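Local structure of TRAP dicarboxylate transporter-DctP subunit (Rhodobacter sphaeroides, 4PE3) at residues F106-N111 and E178-N183; S159-D164 and K170-R175; S198-S203 and D210-S215; V219-D222 and N226-A229; P232-F237 and R281-V286. The protein probably captures a small solute, perhaps an organic acid, in the periplasm and delivers it to the membrane components of a TRAP transporter. All coordinates share one frame; numbering follows the deposited sequence. Where two conformers were deposited one is given.

Overall arrangement
Interactions 2 and 3 are buried and both belong to the four-stranded sheet, where strands 173-175 and 211-213 lie side by side; their chemistry is mostly methyl against methyl. Interaction 4 follows in the chain, pairing two short helices through amides and waters in a partly buried setting about 10 Å, centre to centre, from interaction 3. Interaction 5, also partly buried, docks a loop on helix 257-291 with a ring face and a bound 1,2-ethanediol, probably from the crystallisation liquor, and touches interaction 4 through Gln-221 and Ala-285. Interaction 1 joins the two lobes by a sparse contact of one leucine methyl with another leucine and a backbone carbonyl, and touches interaction 3 through Ile-181 and Asp-213.

Interaction 1 of 5, residues F106-N111 and E178-N183; sequences FGLIAN and EGLIAN
The flat backbone carbonyl of Asn-111 is met by a methyl of Leu-180: CD2 lies 3.7 Å from Asn-111 O, coming at the oxygen end and not over the flat of the peptide. The side-chain amide of the same asparagine turns elsewhere, OD1 bonded to Leu-240 N and ND2 to Ser-239 OG, so both ends of the plane are fixed. Well out of that amide plane, Ile-181 CD1 stands 4.8 Å from Asn-111 ND2, a loose approach. The second touch is apolar: Leu-180 CD2 also faces Leu-108 CD1 at 4.2 Å, so one methyl serves both neighbours, wedged between a leucine tip and a peptide oxygen. Leu-180 can reach across because its CG stands anti to the backbone N (chi1 -175°), which sends the branch out from the helix start toward 106-111. Leu-108 has nearly the same torsions, and its far end swings in to meet it. Segment 106-111 closes helix 104-110, next to the five-stranded sheet, whereas 178-183 opens helix 180-187, next to the four-stranded one; the contact therefore bridges the two lobes of a periplasmic binding-protein fold, and its slightness, 114 Å² buried in all, is consistent with the open, ligand-free state. Helix 302-320 backs both partners, with Trp-316 and Val-319 against Leu-108 and Glu-315 against Leu-180. At the start of the second helix Gly-179 occupies the N-cap position, and its carbonyl O receives Asn-183 N at 2.9 Å. On the other side, Asn-111 N reaches back to Gly-107 O at 3.3 Å, closing the last turn before the chain leaves helical geometry.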
# COMPACT_ATOMS: atom_id res chain seq x y z
N PHE A 106 -5.57 -10.93 -5.09
CA PHE A 106 -5.30 -10.24 -3.84
C PHE A 106 -3.96 -9.50 -3.91
O PHE A 106 -3.86 -8.36 -3.46
CB PHE A 106 -5.33 -11.21 -2.65
CG PHE A 106 -6.72 -11.61 -2.21
CD1 PHE A 106 -7.52 -10.72 -1.51
CD2 PHE A 106 -7.23 -12.87 -2.50
CE1 PHE A 106 -8.80 -11.08 -1.10
CE2 PHE A 106 -8.49 -13.23 -2.10
CZ PHE A 106 -9.27 -12.34 -1.39
N GLY A 107 -2.95 -10.17 -4.46
CA GLY A 107 -1.63 -9.57 -4.58
C GLY A 107 -1.65 -8.39 -5.52
O GLY A 107 -1.03 -7.34 -5.28
N LEU A 108 -2.36 -8.57 -6.64
CA LEU A 108 -2.40 -7.53 -7.65
C LEU A 108 -3.14 -6.27 -7.19
O LEU A 108 -2.64 -5.15 -7.34
CB LEU A 108 -2.99 -8.06 -8.97
CG LEU A 108 -3.07 -7.03 -10.08
CD1 LEU A 108 -1.68 -6.56 -10.49
CD2 LEU A 108 -3.83 -7.58 -11.30
N ILE A 109 -4.32 -6.42 -6.60
CA ILE A 109 -5.04 -5.24 -6.14
C ILE A 109 -4.33 -4.58 -4.93
O ILE A 109 -4.39 -3.37 -4.75
CB ILE A 109 -6.51 -5.57 -5.75
CG1 ILE A 109 -7.31 -4.28 -5.73
CG2 ILE A 109 -6.61 -6.33 -4.40
CD1 ILE A 109 -8.81 -4.51 -5.57
N ALA A 110 -3.62 -5.38 -4.14
CA ALA A 110 -3.01 -4.86 -2.92
C ALA A 110 -1.84 -3.95 -3.23
O ALA A 110 -1.55 -2.99 -2.51
CB ALA A 110 -2.55 -5.99 -2.03
N ASN A 111 -1.13 -4.23 -4.31
CA ASN A 111 0.01 -3.39 -4.70
C ASN A 111 0.33 -3.60 -6.17
O ASN A 111 1.23 -4.36 -6.52
CB ASN A 111 1.22 -3.70 -3.82
CG ASN A 111 2.23 -2.57 -3.79
OD1 ASN A 111 2.10 -1.56 -4.45
ND2 ASN A 111 3.28 -2.75 -2.98
N GLU A 178 11.01 -10.23 -3.96
CA GLU A 178 10.53 -11.32 -4.81
C GLU A 178 9.12 -11.07 -5.30
O GLU A 178 8.29 -10.56 -4.55
CB GLU A 178 10.46 -12.57 -3.93
CG GLU A 178 10.96 -13.82 -4.52
CD GLU A 178 11.30 -14.82 -3.44
OE1 GLU A 178 10.45 -15.63 -3.04
OE2 GLU A 178 12.43 -14.76 -2.96
N GLY A 179 8.83 -11.47 -6.54
CA GLY A 179 7.49 -11.33 -7.08
C GLY A 179 7.31 -10.14 -8.00
O GLY A 179 8.20 -9.80 -8.78
N LEU A 180 6.16 -9.50 -7.91
CA LEU A 180 5.79 -8.49 -8.89
C LEU A 180 6.76 -7.31 -8.88
O LEU A 180 7.07 -6.78 -9.94
CB LEU A 180 4.35 -8.04 -8.66
CG LEU A 180 3.78 -7.05 -9.67
CD1 LEU A 180 3.79 -7.62 -11.10
CD2 LEU A 180 2.37 -6.67 -9.23
N ILE A 181 7.27 -6.89 -7.73
CA ILE A 181 8.23 -5.78 -7.73
C ILE A 181 9.48 -6.14 -8.54
O ILE A 181 9.87 -5.40 -9.44
CB ILE A 181 8.61 -5.32 -6.31
CG1 ILE A 181 7.39 -4.72 -5.64
CG2 ILE A 181 9.73 -4.29 -6.36
CD1 ILE A 181 7.55 -4.50 -4.14
N ALA A 182 10.13 -7.26 -8.22
CA ALA A 182 11.29 -7.67 -9.00
C ALA A 182 10.94 -7.85 -10.48
O ALA A 182 11.75 -7.46 -11.35
CB ALA A 182 11.88 -8.96 -8.45
N ASN A 183 9.78 -8.43 -10.78
CA ASN A 183 9.42 -8.72 -12.15
C ASN A 183 9.21 -7.45 -12.96
O ASN A 183 9.59 -7.40 -14.13
CB ASN A 183 8.20 -9.64 -12.21
CG ASN A 183 8.51 -11.03 -11.70
OD1 ASN A 183 9.67 -11.44 -11.64
ND2 ASN A 183 7.47 -11.76 -11.32

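Interaction 2 of 5, residues S159-D164 and K170-R175; sequences SKVPLD and KGVKVR
Val-161 O is held by the hydroxyl of Ser-159, whose OG donates to it at 2.8 Å; the donor lies in the carbonyl plane, on a lone pair, with a C=O...OG angle of 128°. This short bond folds the chain sharply after strand 157-159 and fixes the peptide of Val-161 while the valine side chain points to segment 170-175. Across the contact everything is apolar. CG2 of Val-172 is the shared target: Val-161 CG2 reaches it at 4.3 Å and Leu-163 CD2 at 4.4 Å. The two loop methyls also touch each other, Val-161 CG2 lying 3.8 Å from Leu-163 CD2, so three branch ends from three residues form a small triangle. Val-172 has CG1 anti to the backbone N (chi1 178°), and its other branch, CG2, is thereby presented to the pair. Pro-162, between the two loop residues, points the other way. Behind them Phe-157 packs on Leu-163 and on Val-174, and Trp-300 NE1 bonds to Leu-163 O. Asp-210 ties the two segments together from the side, with backbone bonds to Lys-160 and Lys-173. Since strand 211-213 runs between 157-159 and 173-175, the cluster closes a connection that steps over one strand, packing the end of the four-stranded mixed sheet in this family 7 solute-binding fold.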
# COMPACT_ATOMS: atom_id res chain seq x y z
N SER A 159 18.35 5.50 -4.51
CA SER A 159 19.25 5.30 -5.63
C SER A 159 20.54 6.09 -5.47
O SER A 159 20.50 7.26 -5.10
CB SER A 159 18.58 5.66 -6.98
OG SER A 159 19.49 5.39 -8.03
N LYS A 160 21.66 5.45 -5.79
CA LYS A 160 22.97 6.10 -5.83
C LYS A 160 23.21 6.82 -7.15
O LYS A 160 24.07 7.69 -7.21
CB LYS A 160 24.10 5.07 -5.71
CG LYS A 160 24.23 4.39 -4.40
CD LYS A 160 25.26 3.26 -4.43
CE LYS A 160 26.70 3.78 -4.54
NZ LYS A 160 27.66 2.71 -4.15
N VAL A 161 22.48 6.41 -8.20
CA VAL A 161 22.67 6.93 -9.55
C VAL A 161 21.49 7.83 -9.92
O VAL A 161 20.37 7.63 -9.46
CB VAL A 161 22.85 5.79 -10.59
CG1 VAL A 161 24.12 4.98 -10.31
CG2 VAL A 161 21.62 4.87 -10.65
N PRO A 162 21.74 8.84 -10.75
CA PRO A 162 20.64 9.75 -11.10
C PRO A 162 19.62 9.11 -12.03
O PRO A 162 19.99 8.72 -13.15
CB PRO A 162 21.35 10.90 -11.79
CG PRO A 162 22.66 10.32 -12.29
CD PRO A 162 23.04 9.27 -11.30
N LEU A 163 18.38 8.99 -11.57
CA LEU A 163 17.28 8.46 -12.34
C LEU A 163 16.22 9.53 -12.54
O LEU A 163 15.56 9.95 -11.60
CB LEU A 163 16.65 7.29 -11.60
CG LEU A 163 17.60 6.19 -11.12
CD1 LEU A 163 16.82 5.25 -10.23
CD2 LEU A 163 18.25 5.40 -12.28
N ASP A 164 16.07 9.97 -13.79
CA ASP A 164 14.99 10.88 -14.15
C ASP A 164 14.03 10.28 -15.15
O ASP A 164 12.94 10.82 -15.35
CB ASP A 164 15.56 12.19 -14.71
CG ASP A 164 16.27 12.98 -13.63
OD1 ASP A 164 15.60 13.44 -12.67
OD2 ASP A 164 17.50 13.09 -13.69
N LYS A 170 17.87 0.94 -16.79
CA LYS A 170 18.47 -0.16 -17.51
C LYS A 170 19.82 -0.47 -16.89
O LYS A 170 20.66 0.43 -16.71
CB LYS A 170 18.61 0.16 -19.00
CG LYS A 170 17.28 0.16 -19.73
CD LYS A 170 17.44 0.51 -21.21
CE LYS A 170 16.13 0.37 -21.97
NZ LYS A 170 15.04 1.21 -21.40
N GLY A 171 20.01 -1.73 -16.52
CA GLY A 171 21.28 -2.20 -15.98
C GLY A 171 21.49 -1.96 -14.49
O GLY A 171 22.46 -2.45 -13.91
N VAL A 172 20.60 -1.21 -13.84
CA VAL A 172 20.79 -0.85 -12.43
C VAL A 172 20.48 -2.04 -11.56
O VAL A 172 19.46 -2.72 -11.76
CB VAL A 172 19.87 0.33 -12.07
CG1 VAL A 172 20.00 0.71 -10.61
CG2 VAL A 172 20.20 1.54 -12.99
N LYS A 173 21.36 -2.32 -10.61
CA LYS A 173 21.14 -3.36 -9.62
C LYS A 173 20.23 -2.80 -8.55
O LYS A 173 20.63 -1.92 -7.80
CB LYS A 173 22.47 -3.83 -9.02
CG LYS A 173 23.31 -4.60 -10.03
CD LYS A 173 24.77 -4.74 -9.63
CE LYS A 173 25.58 -3.44 -9.92
NZ LYS A 173 27.08 -3.57 -9.85
N VAL A 174 18.99 -3.29 -8.51
CA VAL A 174 17.96 -2.77 -7.61
C VAL A 174 17.50 -3.82 -6.62
O VAL A 174 16.95 -4.85 -7.01
CB VAL A 174 16.70 -2.33 -8.43
CG1 VAL A 174 15.62 -1.80 -7.51
CG2 VAL A 174 17.05 -1.32 -9.51
N ARG A 175 17.74 -3.60 -5.33
CA ARG A 175 17.15 -4.48 -4.33
C ARG A 175 15.62 -4.48 -4.47
O ARG A 175 14.99 -3.43 -4.37
CB ARG A 175 17.56 -4.07 -2.92
CG ARG A 175 17.03 -5.01 -1.85
CD ARG A 175 15.74 -4.53 -1.24
NE ARG A 175 15.34 -5.43 -0.15
CZ ARG A 175 14.44 -5.14 0.78
NH1 ARG A 175 13.81 -3.97 0.76
NH2 ARG A 175 14.17 -6.03 1.73

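Interaction 3 of 5, residues S198-S203 and D210-S215; sequences SEVYTS and DAADYS. With ZN (zinc ion), chain F; IMD (imidazole), chain B.
Val-200 points both of its methyls at segment 210-215 and divides them between two partners. CG1 meets Ala-212 CB end to end at 3.8 Å, while CG2 comes to Tyr-214 CD1 at 4.0 Å. The valine and tyrosine side chains cross obliquely, the methyl approaching the ring on a slant. The valine torsion explains the split: with CG1 anti to the backbone N (chi1 170°) and CG2 anti to the carbonyl carbon, the two branches straddle the line from helix to strand. Tyr-214 swings its ring toward the helix, but its backbone faces a metal. Its carbonyl O binds a zinc ion at 2.4 Å, next to Asp-213 OD1 at 2.0 Å; two waters and Glu-155 complete the site. One of those waters donates to Asp-213 OD2 at 2.6 Å, and His-238 NE2 bonds to the same oxygen, so both carboxylate oxygens are engaged. At the start of the helix, Glu-199 O accepts from Ser-203 N at 3.1 Å and from Ser-203 OG at 2.7 Å, the two donors reaching it from opposite faces of its plane. The contact thus lays helix 200-206 on strand 211-213 of the four-stranded sheet, with Arg-175 of neighbouring strand 173-175 against both Val-200 and Ala-212, Met-225 of helix 225-228 against Val-200 and Tyr-214, and helix 217-223 along the tyrosine.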
# COMPACT_ATOMS: atom_id res chain seq x y z
N SER A 198 17.63 -5.58 6.37
CA SER A 198 18.72 -5.23 7.26
C SER A 198 20.06 -5.24 6.55
O SER A 198 21.05 -4.84 7.15
CB SER A 198 18.77 -6.22 8.44
OG SER A 198 19.04 -7.54 7.99
N GLU A 199 20.09 -5.68 5.29
CA GLU A 199 21.34 -5.75 4.53
C GLU A 199 21.38 -4.72 3.40
O GLU A 199 22.36 -4.63 2.66
CB GLU A 199 21.54 -7.16 3.98
CG GLU A 199 21.66 -8.21 5.09
CD GLU A 199 21.87 -9.62 4.58
OE1 GLU A 199 22.64 -9.77 3.63
OE2 GLU A 199 21.25 -10.56 5.14
N VAL A 200 20.35 -3.91 3.27
CA VAL A 200 20.30 -2.96 2.17
C VAL A 200 21.39 -1.89 2.28
O VAL A 200 22.08 -1.60 1.31
CB VAL A 200 18.92 -2.31 2.06
CG1 VAL A 200 18.92 -1.16 1.08
CG2 VAL A 200 17.90 -3.38 1.65
N TYR A 201 21.55 -1.31 3.46
CA TYR A 201 22.49 -0.21 3.66
C TYR A 201 23.91 -0.66 3.30
O TYR A 201 24.60 -0.01 2.50
CB TYR A 201 22.43 0.27 5.11
CG TYR A 201 23.31 1.45 5.43
CD1 TYR A 201 24.65 1.28 5.72
CD2 TYR A 201 22.81 2.73 5.46
CE1 TYR A 201 25.47 2.35 6.00
CE2 TYR A 201 23.62 3.82 5.74
CZ TYR A 201 24.94 3.61 6.03
OH TYR A 201 25.77 4.69 6.33
N THR A 202 24.36 -1.76 3.88
CA THR A 202 25.72 -2.20 3.62
C THR A 202 25.90 -2.62 2.17
O THR A 202 26.95 -2.38 1.57
CB THR A 202 26.16 -3.33 4.59
OG1 THR A 202 25.27 -4.45 4.50
CG2 THR A 202 26.19 -2.82 6.00
N SER A 203 24.87 -3.22 1.58
CA SER A 203 24.95 -3.64 0.19
C SER A 203 25.08 -2.46 -0.76
O SER A 203 25.78 -2.55 -1.77
CB SER A 203 23.73 -4.49 -0.17
OG SER A 203 23.76 -5.70 0.55
N ASP A 210 22.91 -0.78 -6.48
CA ASP A 210 23.00 0.62 -6.83
C ASP A 210 21.77 1.41 -6.38
O ASP A 210 21.76 2.64 -6.33
CB ASP A 210 23.01 0.79 -8.38
CG ASP A 210 24.07 -0.06 -9.10
OD1 ASP A 210 25.27 0.06 -8.78
OD2 ASP A 210 23.71 -0.78 -10.06
N ALA A 211 20.70 0.68 -6.08
CA ALA A 211 19.39 1.27 -5.79
C ALA A 211 18.55 0.26 -5.01
O ALA A 211 18.88 -0.92 -4.97
CB ALA A 211 18.69 1.64 -7.09
N ALA A 212 17.46 0.70 -4.43
CA ALA A 212 16.64 -0.20 -3.63
C ALA A 212 15.23 0.26 -3.44
O ALA A 212 14.96 1.43 -3.23
CB ALA A 212 17.28 -0.39 -2.25
N ASP A 213 14.34 -0.73 -3.47
CA ASP A 213 13.10 -0.67 -2.72
C ASP A 213 13.45 -0.73 -1.24
O ASP A 213 14.16 -1.63 -0.83
CB ASP A 213 12.24 -1.88 -3.12
CG ASP A 213 10.95 -1.97 -2.34
OD1 ASP A 213 10.98 -1.87 -1.09
OD2 ASP A 213 9.89 -2.19 -2.97
N TYR A 214 12.98 0.23 -0.46
CA TYR A 214 13.09 0.13 0.98
C TYR A 214 11.72 0.52 1.54
O TYR A 214 10.76 -0.32 1.46
CB TYR A 214 14.29 0.93 1.53
CG TYR A 214 14.69 0.52 2.93
CD1 TYR A 214 15.26 -0.72 3.17
CD2 TYR A 214 14.45 1.36 4.01
CE1 TYR A 214 15.59 -1.11 4.45
CE2 TYR A 214 14.79 0.97 5.30
CZ TYR A 214 15.36 -0.25 5.50
OH TYR A 214 15.71 -0.62 6.78
N SER A 215 11.55 1.77 1.94
CA SER A 215 10.35 2.22 2.63
C SER A 215 9.91 3.62 2.19
O SER A 215 10.30 4.08 1.10
CB SER A 215 10.60 2.16 4.14
OG SER A 215 9.44 2.43 4.93
ZN ZN F . 9.35 -1.52 -0.03
N1 IMD B . 21.23 -12.40 2.17
C2 IMD B . 20.25 -13.05 2.83
N3 IMD B . 19.25 -13.30 1.96
C4 IMD B . 19.60 -12.82 0.74
C5 IMD B . 20.86 -12.25 0.87
O HOH W 1 7.86 -2.31 -1.28
O HOH W 2 9.43 -2.86 1.46

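Interaction 4 of 5, residues V219-D222 and N226-A229; sequences VNQD and NDIA. With ZN (zinc ion), chain H; ZN (zinc ion), chain I.
Gln-221 brings its amide oxygen to the ND2 edge of Asn-226, the two side chains crossing at about a right angle with their amide planes 38° apart. Asn-226 ND2 donates to Gln-221 OE1 at 2.9 Å, and the bond is nearly straight, 167° at the hydrogen. The acceptor lies in the plane of the asparagine amide, whereas the donor is tilted moderately from the glutamine carbonyl plane. A kink at chi2 (65°) curls the glutamine back to make this bond. With an alanine here, Asn-226 ND2 would probably lose this acceptor and the asparagine amide be freer to turn. Two waters stitch the remaining gap. One accepts from Asn-220 ND2 and donates to Asn-226 OD1 at 2.9 Å; the other donates both to Gln-221 O and to Asp-227 OD1, each at 2.8 Å. The asparagine amide is therefore engaged at both ends. Asn-220 OD1, for its part, bonds to Ser-215 N. On the outer side the acids bind zinc ions: Asp-222 OD2 at 2.0 Å, where an imidazole N1 is a further ligand, and Asp-227 OD2 at 1.9 Å from a second ion. The pair joins helices 217-223 and 225-228, consecutive in the chain; Gln-221 rests on Ala-285 and Ala-289 of helix 257-291, Ile-228 packs on helix 200-206, and Asn-220 meets Val-158 of strand 157-159.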
# COMPACT_ATOMS: atom_id res chain seq x y z
N VAL A 219 11.53 7.10 6.50
CA VAL A 219 12.31 5.98 6.95
C VAL A 219 13.61 5.90 6.18
O VAL A 219 14.67 5.70 6.79
CB VAL A 219 11.51 4.65 6.82
CG1 VAL A 219 12.38 3.43 7.06
CG2 VAL A 219 10.31 4.66 7.78
N ASN A 220 13.54 6.04 4.86
CA ASN A 220 14.75 5.95 4.05
C ASN A 220 15.77 6.98 4.52
O ASN A 220 16.99 6.68 4.61
CB ASN A 220 14.43 6.17 2.57
CG ASN A 220 13.55 5.11 1.98
OD1 ASN A 220 13.25 4.10 2.60
ND2 ASN A 220 13.08 5.36 0.75
N GLN A 221 15.28 8.17 4.80
CA GLN A 221 16.10 9.28 5.26
C GLN A 221 16.70 9.02 6.64
O GLN A 221 17.90 9.16 6.85
CB GLN A 221 15.30 10.58 5.29
CG GLN A 221 16.15 11.83 5.63
CD GLN A 221 17.21 12.17 4.58
OE1 GLN A 221 17.07 11.85 3.42
NE2 GLN A 221 18.29 12.83 5.03
N ASP A 222 15.86 8.58 7.57
CA ASP A 222 16.31 8.30 8.93
C ASP A 222 17.35 7.20 8.98
O ASP A 222 18.22 7.20 9.88
CB ASP A 222 15.15 7.86 9.81
CG ASP A 222 14.41 8.99 10.45
OD1 ASP A 222 14.77 10.17 10.31
OD2 ASP A 222 13.42 8.68 11.15
N ASN A 226 19.62 7.76 2.01
CA ASN A 226 19.72 8.87 1.07
C ASN A 226 21.05 9.59 1.20
O ASN A 226 21.46 10.30 0.27
CB ASN A 226 18.58 9.84 1.28
CG ASN A 226 17.22 9.22 1.00
OD1 ASN A 226 17.09 8.31 0.18
ND2 ASN A 226 16.22 9.72 1.67
N ASP A 227 21.74 9.39 2.32
CA ASP A 227 23.06 9.96 2.49
C ASP A 227 24.11 9.18 1.70
O ASP A 227 24.99 9.78 1.08
CB ASP A 227 23.47 9.99 3.96
CG ASP A 227 22.70 10.99 4.78
OD1 ASP A 227 21.62 11.46 4.41
OD2 ASP A 227 23.20 11.31 5.87
N ILE A 228 24.01 7.86 1.71
CA ILE A 228 24.96 7.01 0.99
C ILE A 228 24.57 6.83 -0.49
O ILE A 228 25.42 6.46 -1.31
CB ILE A 228 25.16 5.64 1.68
CG1 ILE A 228 23.88 4.83 1.71
CG2 ILE A 228 25.69 5.86 3.11
CD1 ILE A 228 24.10 3.40 2.19
N ALA A 229 23.33 7.16 -0.82
CA ALA A 229 22.76 6.99 -2.16
C ALA A 229 21.97 8.26 -2.44
O ALA A 229 20.79 8.37 -2.12
CB ALA A 229 21.87 5.76 -2.19
ZN ZN H . 12.64 10.02 12.40
ZN ZN I . 24.76 10.82 6.82
O HOH W 3 14.45 7.53 -0.72
O HOH W 4 19.58 9.49 4.58

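Interaction 5 of 5, residues P232-F237 and R281-V286; sequences PVYPGF and RDLEAV. With EDO (1,2-ethanediol), chain D; IMD (imidazole), chain C.
Tyr-234 and Val-286 make the apolar part of the contact, a CH-pi interaction. Val-286 CG2 sits over one ring face, 3.9 Å from the centroid and 21° off the normal, nearest to Tyr-234 CD2 at 3.7 Å. On the opposite face lies CD of Pro-235, the residue that follows through a cis peptide bond, so the ring is sandwiched between a valine methyl and its own neighbour. The phenol end brushes the helix: Tyr-234 OH is 3.7 Å from Asp-282 CB, with Leu-283 CD2 slightly farther off. The ring reaches the helix because CG is anti to the backbone N (chi1 172°). Hydrogen bonding between the segments runs through a 1,2-ethanediol, probably from the crystallisation liquor: its O1 lies at the ring edge, hydrogen-bonded to Tyr-234 OH and to Asp-282 OD2, each at 2.6 Å. A leucine in place of Tyr-234 would probably leave Val-286 without a ring face to lie on and the diol without its phenol partner. The charged pair belongs to the helix alone. Arg-281 grips Glu-284 side-on, NE to OE1 at 2.8 Å and NH1 to OE2 at 2.8 Å; an imidazole N3 also donates to Glu-284 OE1, at 2.7 Å. Loop 232-237 thus leans on the long helix 257-291, with Phe-217 of helix 217-223 filling the angle, edge-to-face with Tyr-234 and packed on Asp-282, Ala-285 and Val-286, while Ser-218 N bonds to Asp-282 OD1.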
# COMPACT_ATOMS: atom_id res chain seq x y z
N PRO A 232 17.61 9.95 -4.42
CA PRO A 232 16.28 9.36 -4.23
C PRO A 232 15.25 9.85 -5.24
O PRO A 232 15.38 10.95 -5.77
CB PRO A 232 15.91 9.82 -2.82
CG PRO A 232 16.67 11.09 -2.62
CD PRO A 232 17.99 10.83 -3.31
N VAL A 233 14.22 9.03 -5.47
CA VAL A 233 13.07 9.45 -6.23
C VAL A 233 11.90 9.58 -5.27
O VAL A 233 11.51 8.61 -4.60
CB VAL A 233 12.74 8.50 -7.40
CG1 VAL A 233 11.60 9.06 -8.25
CG2 VAL A 233 13.94 8.28 -8.29
N TYR A 234 11.35 10.79 -5.20
CA TYR A 234 10.25 11.12 -4.32
C TYR A 234 9.37 12.16 -4.99
O TYR A 234 9.89 13.19 -5.46
CB TYR A 234 10.79 11.70 -2.99
CG TYR A 234 9.65 12.21 -2.16
CD1 TYR A 234 8.89 11.33 -1.39
CD2 TYR A 234 9.28 13.54 -2.19
CE1 TYR A 234 7.78 11.77 -0.67
CE2 TYR A 234 8.17 14.01 -1.47
CZ TYR A 234 7.43 13.12 -0.70
OH TYR A 234 6.33 13.60 -0.01
N PRO A 235 8.04 11.92 -5.06
CA PRO A 235 7.36 10.71 -4.63
C PRO A 235 7.84 9.49 -5.38
O PRO A 235 8.32 9.60 -6.51
CB PRO A 235 5.89 11.02 -4.95
CG PRO A 235 5.80 12.48 -4.85
CD PRO A 235 7.08 12.94 -5.50
N GLY A 236 7.80 8.34 -4.74
CA GLY A 236 8.16 7.11 -5.41
C GLY A 236 7.21 6.75 -6.54
O GLY A 236 6.19 7.41 -6.77
N PHE A 237 7.54 5.67 -7.23
CA PHE A 237 6.84 5.31 -8.46
C PHE A 237 6.46 3.84 -8.52
O PHE A 237 6.03 3.38 -9.58
CB PHE A 237 7.68 5.67 -9.70
CG PHE A 237 9.05 5.06 -9.69
CD1 PHE A 237 9.24 3.77 -10.12
CD2 PHE A 237 10.14 5.78 -9.22
CE1 PHE A 237 10.48 3.19 -10.09
CE2 PHE A 237 11.39 5.19 -9.16
CZ PHE A 237 11.56 3.90 -9.59
N ARG A 281 5.54 13.70 7.59
CA ARG A 281 6.80 13.11 8.02
C ARG A 281 7.74 13.02 6.81
O ARG A 281 8.94 13.28 6.93
CB ARG A 281 6.60 11.73 8.61
CG ARG A 281 5.77 11.69 9.90
CD ARG A 281 6.54 12.18 11.10
NE ARG A 281 6.30 13.60 11.31
CZ ARG A 281 5.20 14.10 11.86
NH1 ARG A 281 5.07 15.41 12.01
NH2 ARG A 281 4.22 13.30 12.26
N ASP A 282 7.21 12.61 5.66
CA ASP A 282 8.05 12.62 4.45
C ASP A 282 8.55 14.02 4.11
O ASP A 282 9.72 14.19 3.77
CB ASP A 282 7.27 12.08 3.25
CG ASP A 282 7.14 10.57 3.23
OD1 ASP A 282 7.85 9.87 3.99
OD2 ASP A 282 6.33 10.08 2.39
N LEU A 283 7.67 15.02 4.17
CA LEU A 283 8.08 16.40 3.85
C LEU A 283 9.17 16.87 4.80
O LEU A 283 10.11 17.55 4.38
CB LEU A 283 6.89 17.35 3.87
CG LEU A 283 5.85 17.11 2.76
CD1 LEU A 283 4.60 17.93 3.01
CD2 LEU A 283 6.41 17.43 1.39
N GLU A 284 9.05 16.54 6.08
CA GLU A 284 10.11 16.87 7.04
C GLU A 284 11.46 16.31 6.62
O GLU A 284 12.49 16.99 6.70
CB GLU A 284 9.76 16.28 8.43
CG GLU A 284 8.63 16.98 9.16
CD GLU A 284 8.15 16.26 10.41
OE1 GLU A 284 8.58 15.11 10.66
OE2 GLU A 284 7.30 16.84 11.13
N ALA A 285 11.44 15.06 6.21
CA ALA A 285 12.64 14.36 5.83
C ALA A 285 13.21 14.90 4.52
O ALA A 285 14.42 15.03 4.38
CB ALA A 285 12.34 12.88 5.73
N VAL A 286 12.34 15.22 3.55
CA VAL A 286 12.83 15.77 2.28
C VAL A 286 13.49 17.12 2.51
O VAL A 286 14.54 17.43 1.92
CB VAL A 286 11.68 15.92 1.24
CG1 VAL A 286 12.18 16.67 -0.01
CG2 VAL A 286 11.13 14.56 0.86
C1 EDO D . 3.61 11.31 0.47
O1 EDO D . 4.82 11.75 1.11
C2 EDO D . 3.90 10.19 -0.53
O2 EDO D . 4.64 10.69 -1.63
N1 IMD C . 11.66 11.34 11.24
C2 IMD C . 10.95 12.38 11.71
N3 IMD C . 10.38 13.04 10.66
C4 IMD C . 10.74 12.41 9.53
C5 IMD C . 11.53 11.32 9.88